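PDB 4N7B: LytB from Plasmodium falciparum, which reduces (E)-4-hydroxy-3-methylbut-2-enyl diphosphate to isopentenyl and dimethylallyl diphosphate with an iron-sulfur cluster, the terminal step of the MEP isoprenoid pathway. Local coordinates for residues Thr421-Ile426 with Lys445-Ser450. Residues are numbered along the deposited sequence; the frame is centred on the assembly and turned at random.
Sequences TALNKI and KKLVYS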
# COMPACT_ATOMS: atom_id res chain seq x y z
N THR A 421 1.79 10.73 -9.12
CA THR A 421 2.43 11.70 -10.01
C THR A 421 1.88 11.59 -11.44
O THR A 421 1.57 12.61 -12.09
CB THR A 421 3.96 11.53 -10.01
OG1 THR A 421 4.47 11.80 -8.69
CG2 THR A 421 4.62 12.50 -11.01
N ALA A 422 1.71 10.37 -11.92
CA ALA A 422 1.26 10.18 -13.30
C ALA A 422 -0.19 10.64 -13.44
O ALA A 422 -0.55 11.35 -14.37
CB ALA A 422 1.41 8.74 -13.69
N LEU A 423 -1.03 10.23 -12.49
CA LEU A 423 -2.44 10.62 -12.50
C LEU A 423 -2.58 12.15 -12.40
O LEU A 423 -3.38 12.77 -13.13
CB LEU A 423 -3.15 9.96 -11.32
CG LEU A 423 -4.59 10.44 -11.07
CD1 LEU A 423 -5.46 10.16 -12.29
CD2 LEU A 423 -5.17 9.80 -9.80
N ASN A 424 -1.79 12.76 -11.51
CA ASN A 424 -1.84 14.21 -11.33
C ASN A 424 -1.55 14.98 -12.61
O ASN A 424 -2.14 16.03 -12.85
CB ASN A 424 -0.85 14.66 -10.26
CG ASN A 424 -1.29 14.26 -8.87
OD1 ASN A 424 -2.45 13.94 -8.65
ND2 ASN A 424 -0.36 14.28 -7.92
N LYS A 425 -0.64 14.45 -13.43
CA LYS A 425 -0.23 15.12 -14.68
C LYS A 425 -1.33 15.13 -15.73
O LYS A 425 -1.50 16.11 -16.45
CB LYS A 425 0.96 14.41 -15.31
CG LYS A 425 2.26 15.16 -15.16
CD LYS A 425 3.43 14.25 -15.49
CE LYS A 425 4.61 14.51 -14.57
NZ LYS A 425 5.74 13.60 -14.88
N ILE A 426 -2.08 14.03 -15.80
CA ILE A 426 -3.08 13.87 -16.85
C ILE A 426 -4.51 14.21 -16.39
O ILE A 426 -5.30 14.66 -17.21
CB ILE A 426 -3.06 12.43 -17.46
CG1 ILE A 426 -3.96 12.35 -18.68
CG2 ILE A 426 -3.55 11.42 -16.45
CD1 ILE A 426 -3.63 13.36 -19.77
N LYS A 445 -7.45 4.99 -2.29
CA LYS A 445 -8.24 6.13 -1.86
C LYS A 445 -7.47 7.42 -2.08
O LYS A 445 -8.07 8.45 -2.41
CB LYS A 445 -8.66 5.97 -0.40
CG LYS A 445 -9.81 4.98 -0.26
CD LYS A 445 -10.28 4.83 1.18
CE LYS A 445 -9.27 4.08 2.01
NZ LYS A 445 -9.85 3.73 3.34
N LYS A 446 -6.15 7.37 -1.93
CA LYS A 446 -5.34 8.59 -2.09
C LYS A 446 -5.21 8.97 -3.57
O LYS A 446 -4.97 10.14 -3.89
CB LYS A 446 -3.97 8.46 -1.42
CG LYS A 446 -4.06 8.17 0.08
CD LYS A 446 -4.87 9.25 0.80
CE LYS A 446 -5.43 8.75 2.14
NZ LYS A 446 -6.48 9.70 2.68
N LEU A 447 -5.41 8.01 -4.46
CA LEU A 447 -5.39 8.34 -5.89
C LEU A 447 -6.64 9.13 -6.21
O LEU A 447 -6.59 10.17 -6.86
CB LEU A 447 -5.32 7.08 -6.74
CG LEU A 447 -3.94 6.45 -6.83
CD1 LEU A 447 -4.03 5.12 -7.56
CD2 LEU A 447 -2.98 7.36 -7.53
N VAL A 448 -7.78 8.64 -5.75
CA VAL A 448 -9.03 9.35 -5.95
C VAL A 448 -8.90 10.78 -5.42
O VAL A 448 -9.30 11.76 -6.07
CB VAL A 448 -10.17 8.66 -5.20
CG1 VAL A 448 -11.36 9.62 -4.97
CG2 VAL A 448 -10.60 7.44 -5.95
N TYR A 449 -8.36 10.89 -4.22
CA TYR A 449 -8.22 12.19 -3.57
C TYR A 449 -7.31 13.12 -4.36
O TYR A 449 -7.57 14.31 -4.47
CB TYR A 449 -7.66 11.97 -2.18
CG TYR A 449 -7.43 13.19 -1.33
CD1 TYR A 449 -8.48 13.80 -0.66
CD2 TYR A 449 -6.15 13.69 -1.14
CE1 TYR A 449 -8.27 14.90 0.17
CE2 TYR A 449 -5.93 14.79 -0.32
CZ TYR A 449 -7.00 15.39 0.33
OH TYR A 449 -6.78 16.47 1.14
N SER A 450 -6.22 12.58 -4.91
CA SER A 450 -5.27 13.39 -5.66
C SER A 450 -5.96 14.08 -6.82
O SER A 450 -5.68 15.23 -7.12
CB SER A 450 -4.11 12.52 -6.20
OG SER A 450 -3.35 11.96 -5.14
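L447 meets L423 where helices 442-452 and 414-427 run beside each other. Its methyl CD2 lies 4.0 Å from CD2 of L423, while V435 of strand 432-436 and R419 and Q420 of the neighbouring helix also touch the side chain. L423 reaches across because its CG stands anti to the backbone N (chi1 171°), which brings CD2 alongside the carbonyl O of L447, 3.3 Å away. The same leucine also rests on I225 and T433, so it lies between helix 442-452 and the sheet. One turn on, S450 turns its CB toward helix 414-427, and OD1 of N424 settles 3.3 Å from that CB. The serine hydroxyl is engaged within its own helix: OG donates to O of K446 at 2.7 Å, from the face of that carbonyl opposite the one used by the backbone N of S450. With its hydroxyl turned back in this way, S450 presents CB to N424, consistent with the 6.7 Å between the CA atoms of S450 and N424. Helix 442-452 links the adjacent parallel strands 432-436 and 458-461 in a right-handed beta-alpha-beta crossover, and packs here on helix 414-427, its neighbour on one face of an alpha/beta domain of the IspH fold.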